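Structure-specific endonuclease subunit SLX1 (Candida glabrata, PDB 4XLG) probably acts as the catalytic subunit of the SLX1-SLX4 endonuclease, cutting branched DNA near junctions during repair and recombination, through a GIY-YIG nuclease domain joined to a zinc-binding domain. Local coordinates at residues F249-L253 with A254-R258; D290-Y293 with Y294-L298. The protein carries 1 engineered substitution. All blocks are in the same frame, centred on the assembly; numbering follows the deposited sequence. Where two conformers were deposited one is given.

Contact 1: residues F249-L253 with A254-R258; sequences FVSHL and ACAYR. With ZN (zinc ion), chain C.
Strand 250-252 gives way without a linker to helix 253-260, which begins at Leu253, the axes of the strand and of the helical segment 254-258 standing at 94°, with His252 at the N-cap position. The first helical bonds form at once across this corner: Ala256 N donates to His252 O at 3.0 Å, and Tyr257 N to Leu253 O at 2.8 Å. His252 O is gripped a second time, because Ser251 OG also donates to it, at 3.0 Å and from above the carbonyl plane. The same hydroxyl oxygen, lying, at chi1 69°, between its own backbone N and carbonyl carbon, rests against the methyl of Ala256, with OG and CB 3.3 Å apart.

The side chains of His252 and Cys255 converge on a zinc ion. His252 ND1 binds it at 2.2 Å, a bond that restrains the rotation of the ring, and Cys255 SG at 2.4 Å. Both residues have a first torsion of -67°, which sets CG of the histidine and SG of the cysteine beside their backbone nitrogens. The sulfur lies at the edge of the imidazole, near the ring plane, and SG is 3.7 Å from His252 CB. Cys219 and Cys222 complete the coordination. Further along the helix, Tyr257 OH is hydrogen-bonded to Ile272 O. A strand passing into a helix and supplying a histidine and a cysteine three residues apart forms one half of this site of three cysteines and one histidine, in the RING-like zinc-binding domain of SLX1.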
ATOM      1  N   PHE B 249     -18.938   3.502  14.670  1.00 48.54           N
ATOM      2  CA  PHE B 249     -17.639   3.568  15.363  1.00 45.69           C
ATOM      3  C   PHE B 249     -16.801   4.753  14.894  1.00 45.07           C
ATOM      4  O   PHE B 249     -16.469   4.892  13.696  1.00 44.12           O
ATOM      5  CB  PHE B 249     -16.825   2.286  15.181  1.00 48.47           C
ATOM      6  CG  PHE B 249     -15.406   2.414  15.650  1.00 49.11           C
ATOM      7  CD1 PHE B 249     -15.129   2.691  16.985  1.00 48.46           C
ATOM      8  CD2 PHE B 249     -14.346   2.279  14.760  1.00 51.36           C
ATOM      9  CE1 PHE B 249     -13.809   2.829  17.423  1.00 50.78           C
ATOM     10  CE2 PHE B 249     -13.035   2.399  15.189  1.00 52.44           C
ATOM     11  CZ  PHE B 249     -12.764   2.679  16.536  1.00 51.60           C
ATOM     12  N   VAL B 250     -16.466   5.614  15.847  1.00 45.10           N
ATOM     13  CA  VAL B 250     -15.535   6.705  15.597  1.00 43.64           C
ATOM     14  C   VAL B 250     -14.674   6.896  16.853  1.00 41.73           C
ATOM     15  O   VAL B 250     -15.169   6.739  17.960  1.00 45.90           O
ATOM     16  CB  VAL B 250     -16.290   8.007  15.215  1.00 48.78           C
ATOM     17  CG1 VAL B 250     -17.272   8.422  16.311  1.00 57.42           C
ATOM     18  CG2 VAL B 250     -15.328   9.129  14.876  1.00 44.57           C
ATOM     19  N   SER B 251     -13.390   7.213  16.694  1.00 39.93           N
ATOM     20  CA  SER B 251     -12.516   7.453  17.853  1.00 40.36           C
ATOM     21  C   SER B 251     -11.388   8.436  17.483  1.00 43.22           C
ATOM     22  O   SER B 251     -11.181   8.751  16.307  1.00 41.92           O
ATOM     23  CB  SER B 251     -11.898   6.125  18.350  1.00 39.99           C
ATOM     24  OG  SER B 251     -10.974   5.660  17.371  1.00 43.36           O
ATOM     25  N   HIS B 252     -10.647   8.893  18.483  1.00 40.66           N
ATOM     26  CA  HIS B 252      -9.326   9.470  18.229  1.00 38.53           C
ATOM     27  C   HIS B 252      -8.442   8.392  17.658  1.00 38.74           C
ATOM     28  O   HIS B 252      -8.500   7.259  18.132  1.00 40.62           O
ATOM     29  CB  HIS B 252      -8.742  10.044  19.542  1.00 39.98           C
ATOM     30  CG  HIS B 252      -9.510  11.224  20.044  1.00 42.81           C
ATOM     31  ND1 HIS B 252     -10.177  11.224  21.247  1.00 47.05           N
ATOM     32  CD2 HIS B 252      -9.765  12.427  19.474  1.00 45.58           C
ATOM     33  CE1 HIS B 252     -10.810  12.374  21.401  1.00 50.88           C
ATOM     34  NE2 HIS B 252     -10.579  13.118  20.334  1.00 48.72           N
ATOM     35  N   LEU B 253      -7.600   8.730  16.674  1.00 34.63           N
ATOM     36  CA  LEU B 253      -6.643   7.763  16.149  1.00 32.92           C
ATOM     37  C   LEU B 253      -5.739   7.210  17.268  1.00 35.60           C
ATOM     38  O   LEU B 253      -5.486   5.990  17.340  1.00 34.84           O
ATOM     39  CB  LEU B 253      -5.765   8.387  15.058  1.00 31.36           C
ATOM     40  CG  LEU B 253      -4.814   7.403  14.346  1.00 30.27           C
ATOM     41  CD1 LEU B 253      -5.570   6.236  13.656  1.00 34.14           C
ATOM     42  CD2 LEU B 253      -3.904   8.137  13.330  1.00 31.65           C
ATOM     43  N   ALA B 254      -5.238   8.098  18.125  1.00 34.65           N
ATOM     44  CA  ALA B 254      -4.386   7.644  19.236  1.00 38.69           C
ATOM     45  C   ALA B 254      -5.118   6.675  20.141  1.00 41.69           C
ATOM     46  O   ALA B 254      -4.528   5.700  20.628  1.00 43.87           O
ATOM     47  CB  ALA B 254      -3.862   8.826  20.064  1.00 40.79           C
ATOM     48  N   CYS B 255      -6.394   6.948  20.397  1.00 39.27           N
ATOM     49  CA  CYS B 255      -7.179   6.072  21.257  1.00 42.63           C
ATOM     50  C   CYS B 255      -7.401   4.692  20.624  1.00 40.41           C
ATOM     51  O   CYS B 255      -7.337   3.668  21.316  1.00 42.26           O
ATOM     52  CB  CYS B 255      -8.512   6.740  21.599  1.00 41.50           C
ATOM     53  SG  CYS B 255      -8.202   8.199  22.651  1.00 46.36           S
ATOM     54  N   ALA B 256      -7.690   4.672  19.324  1.00 38.00           N
ATOM     55  CA  ALA B 256      -7.892   3.420  18.622  1.00 37.73           C
ATOM     56  C   ALA B 256      -6.573   2.640  18.625  1.00 38.87           C
ATOM     57  O   ALA B 256      -6.544   1.439  18.925  1.00 41.18           O
ATOM     58  CB  ALA B 256      -8.366   3.669  17.202  1.00 38.38           C
ATOM     59  N   TYR B 257      -5.483   3.343  18.328  1.00 35.77           N
ATOM     60  CA  TYR B 257      -4.160   2.712  18.305  1.00 36.19           C
ATOM     61  C   TYR B 257      -3.866   2.008  19.623  1.00 41.38           C
ATOM     62  O   TYR B 257      -3.463   0.829  19.654  1.00 43.77           O
ATOM     63  CB  TYR B 257      -3.070   3.755  17.999  1.00 35.27           C
ATOM     64  CG  TYR B 257      -1.688   3.143  18.077  1.00 32.09           C
ATOM     65  CD1 TYR B 257      -1.179   2.402  16.995  1.00 30.57           C
ATOM     66  CD2 TYR B 257      -0.918   3.244  19.248  1.00 36.04           C
ATOM     67  CE1 TYR B 257       0.104   1.786  17.080  1.00 32.32           C
ATOM     68  CE2 TYR B 257       0.349   2.664  19.325  1.00 37.12           C
ATOM     69  CZ  TYR B 257       0.855   1.945  18.247  1.00 37.99           C
ATOM     70  OH  TYR B 257       2.109   1.338  18.374  1.00 36.55           O
ATOM     71  N   ARG B 258      -4.065   2.753  20.712  1.00 37.55           N
ATOM     72  CA  ARG B 258      -3.823   2.238  22.060  0.51 45.05           C
ATOM     73  C   ARG B 258      -4.644   0.995  22.337  1.00 48.60           C
ATOM     74  O   ARG B 258      -4.138   0.003  22.884  1.00 49.38           O
ATOM     75  CB  ARG B 258      -4.140   3.301  23.102  0.51 48.45           C
ATOM     76  CG  ARG B 258      -2.965   4.175  23.467  0.51 50.55           C
ATOM     77  CD  ARG B 258      -2.476   3.850  24.871  0.51 54.62           C
ATOM     78  NE  ARG B 258      -3.468   4.199  25.884  0.51 58.15           N
ATOM     79  CZ  ARG B 258      -3.321   3.951  27.175  0.51 63.28           C
ATOM     80  NH1 ARG B 258      -2.223   3.350  27.613  0.51 65.55           N
ATOM     81  NH2 ARG B 258      -4.269   4.311  28.028  0.51 68.71           N
TER
HETATM   82 ZN    ZN C 401     -10.315   9.359  22.415  1.00 44.17          ZN

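Contact 2: residues D290-Y293 with Y294-L298; sequences DVIY and YSIKL
The ring of Tyr293 turns its edge to one face of the neighbouring Tyr294 ring in a T-shaped stack, the centroids 4.8 Å apart and the planes at 83°. Tyr293 CD2 stands over the centre of that face, and CE2 of Tyr293 comes within 3.5 Å of Tyr294 CE1. Different first torsions bring this about: CG of Tyr293 is anti to its backbone N (chi1 169°), while that of Tyr294 sits beside its own (chi1 -71°). Tyr208 makes a further edge-to-face contact with Tyr294, and Lys201 a cation-pi contact with Tyr293, placing the pair against helix 176-213. Both tyrosines belong to one alpha-helix, 288-299, at the C-terminal end of the modelled chain, whose i to i+4 bonds include Ile296 N to Ile292 O at 2.9 Å. One turn beyond Tyr293, Lys297 runs alongside it in the same direction, its CD methylene 3.3 Å from Tyr293 OH. The polar ends part company there, the hydroxyl bonding to Asp9 and the lysine NZ to Gln6. Elsewhere on the helix, Ile292 CG2 presses tightly on Ile296 CD1 at 3.5 Å, the two side chains crossing at a slant.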
ATOM      1  N   ASP B 290      -5.883   1.917   5.359  1.00 26.57           N
ATOM      2  CA  ASP B 290      -7.059   2.689   4.983  1.00 29.34           C
ATOM      3  C   ASP B 290      -7.474   3.621   6.138  1.00 27.68           C
ATOM      4  O   ASP B 290      -7.875   4.747   5.902  1.00 27.15           O
ATOM      5  CB  ASP B 290      -8.244   1.791   4.621  1.00 32.78           C
ATOM      6  CG  ASP B 290      -8.109   1.163   3.241  1.00 42.19           C
ATOM      7  OD1 ASP B 290      -7.249   1.592   2.439  1.00 42.02           O
ATOM      8  OD2 ASP B 290      -8.854   0.214   2.967  1.00 45.42           O
ATOM      9  N   VAL B 291      -7.394   3.119   7.376  1.00 27.21           N
ATOM     10  CA  VAL B 291      -7.701   3.965   8.533  1.00 29.72           C
ATOM     11  C   VAL B 291      -6.806   5.205   8.534  1.00 28.54           C
ATOM     12  O   VAL B 291      -7.280   6.350   8.713  1.00 28.05           O
ATOM     13  CB  VAL B 291      -7.527   3.167   9.865  1.00 28.09           C
ATOM     14  CG1 VAL B 291      -7.742   4.090  11.070  1.00 29.92           C
ATOM     15  CG2 VAL B 291      -8.548   2.031   9.903  1.00 31.76           C
ATOM     16  N   ILE B 292      -5.512   4.998   8.288  1.00 25.02           N
ATOM     17  CA  ILE B 292      -4.583   6.113   8.248  1.00 24.16           C
ATOM     18  C   ILE B 292      -4.826   7.031   7.063  1.00 25.65           C
ATOM     19  O   ILE B 292      -4.704   8.283   7.167  1.00 28.02           O
ATOM     20  CB  ILE B 292      -3.132   5.590   8.181  1.00 24.98           C
ATOM     21  CG1 ILE B 292      -2.793   4.762   9.478  1.00 27.03           C
ATOM     22  CG2 ILE B 292      -2.153   6.760   8.084  1.00 27.49           C
ATOM     23  CD1 ILE B 292      -3.030   5.553  10.856  1.00 26.81           C
ATOM     24  N   TYR B 293      -5.152   6.423   5.923  1.00 25.20           N
ATOM     25  CA  TYR B 293      -5.444   7.228   4.723  1.00 23.42           C
ATOM     26  C   TYR B 293      -6.512   8.288   5.041  1.00 25.63           C
ATOM     27  O   TYR B 293      -6.304   9.484   4.841  1.00 27.72           O
ATOM     28  CB  TYR B 293      -5.923   6.371   3.550  1.00 26.07           C
ATOM     29  CG  TYR B 293      -6.464   7.232   2.410  1.00 29.21           C
ATOM     30  CD1 TYR B 293      -5.580   7.864   1.511  1.00 24.98           C
ATOM     31  CD2 TYR B 293      -7.845   7.465   2.288  1.00 25.84           C
ATOM     32  CE1 TYR B 293      -6.077   8.739   0.490  1.00 23.82           C
ATOM     33  CE2 TYR B 293      -8.361   8.322   1.277  1.00 28.54           C
ATOM     34  CZ  TYR B 293      -7.458   8.947   0.390  1.00 24.99           C
ATOM     35  OH  TYR B 293      -7.929   9.743  -0.578  1.00 25.86           O
ATOM     36  N   TYR B 294      -7.628   7.849   5.600  1.00 25.55           N
ATOM     37  CA  TYR B 294      -8.686   8.818   5.831  1.00 26.96           C
ATOM     38  C   TYR B 294      -8.330   9.764   6.989  1.00 28.62           C
ATOM     39  O   TYR B 294      -8.670  10.953   6.959  1.00 28.62           O
ATOM     40  CB  TYR B 294     -10.000   8.094   6.116  1.00 30.14           C
ATOM     41  CG  TYR B 294     -10.539   7.423   4.867  1.00 28.73           C
ATOM     42  CD1 TYR B 294     -11.072   8.193   3.822  1.00 28.51           C
ATOM     43  CD2 TYR B 294     -10.485   6.039   4.724  1.00 29.43           C
ATOM     44  CE1 TYR B 294     -11.546   7.590   2.644  1.00 30.47           C
ATOM     45  CE2 TYR B 294     -10.970   5.416   3.564  1.00 28.27           C
ATOM     46  CZ  TYR B 294     -11.468   6.195   2.517  1.00 29.31           C
ATOM     47  OH  TYR B 294     -11.976   5.602   1.374  1.00 30.40           O
ATOM     48  N   SER B 295      -7.664   9.214   7.999  1.00 27.45           N
ATOM     49  CA  SER B 295      -7.311   9.977   9.179  1.00 29.22           C
ATOM     50  C   SER B 295      -6.484  11.192   8.812  1.00 30.41           C
ATOM     51  O   SER B 295      -6.796  12.332   9.174  1.00 30.76           O
ATOM     52  CB  SER B 295      -6.533   9.085  10.191  1.00 27.77           C
ATOM     53  OG  SER B 295      -6.445   9.814  11.407  1.00 31.64           O
ATOM     54  N   ILE B 296      -5.427  10.960   8.068  1.00 28.65           N
ATOM     55  CA  ILE B 296      -4.526  12.050   7.717  1.00 29.55           C
ATOM     56  C   ILE B 296      -5.141  12.988   6.701  1.00 29.16           C
ATOM     57  O   ILE B 296      -5.052  14.208   6.842  1.00 31.09           O
ATOM     58  CB  ILE B 296      -3.197  11.490   7.164  1.00 33.55           C
ATOM     59  CG1 ILE B 296      -2.461  10.730   8.264  1.00 39.34           C
ATOM     60  CG2 ILE B 296      -2.343  12.607   6.562  1.00 32.67           C
ATOM     61  CD1 ILE B 296      -1.198  10.093   7.705  1.00 40.73           C
ATOM     62  N   LYS B 297      -5.858  12.446   5.714  1.00 27.77           N
ATOM     63  CA  LYS B 297      -6.404  13.342   4.693  1.00 27.96           C
ATOM     64  C   LYS B 297      -7.508  14.246   5.248  1.00 32.53           C
ATOM     65  O   LYS B 297      -7.665  15.400   4.815  1.00 32.56           O
ATOM     66  CB  LYS B 297      -6.936  12.526   3.517  1.00 27.24           C
ATOM     67  CG  LYS B 297      -7.255  13.433   2.318  1.00 32.43           C
ATOM     68  CD  LYS B 297      -7.307  12.564   1.094  1.00 30.17           C
ATOM     69  CE  LYS B 297      -7.577  13.408  -0.134  1.00 32.64           C
ATOM     70  NZ  LYS B 297      -6.576  14.490  -0.324  1.00 35.25           N
ATOM     71  N   LEU B 298      -8.292  13.723   6.185  1.00 30.18           N
ATOM     72  CA  LEU B 298      -9.317  14.575   6.792  1.00 32.16           C
ATOM     73  C   LEU B 298      -8.658  15.728   7.542  1.00 38.41           C
ATOM     74  O   LEU B 298      -9.148  16.843   7.526  1.00 44.93           O
ATOM     75  CB  LEU B 298     -10.218  13.767   7.725  1.00 32.67           C
ATOM     76  CG  LEU B 298     -11.169  12.832   6.950  1.00 37.68           C
ATOM     77  CD1 LEU B 298     -11.674  11.715   7.877  1.00 41.19           C
ATOM     78  CD2 LEU B 298     -12.338  13.575   6.294  1.00 37.42           C
TER

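Overall arrangement
Neither contact closes a long loop: each is local, and they follow in series along the chain without nesting or crossing. From the N terminus, the nuclease domain and helix 176-213 come first, then strand 239-241, which pairs with strand 250-252 of contact 1. Contact 1 carries this small sheet into helix 253-260 beside a zinc site; contact 2 lies on helix 288-299, the next helix in order. They meet through Leu253, whose CD2 packs 3.7 Å from Ile292 CD1 and whose CD1 reaches Val291 CG1. Helix 288-299 thus lies between helix 253-260 with strand 239-241 and helix 176-213, touching each.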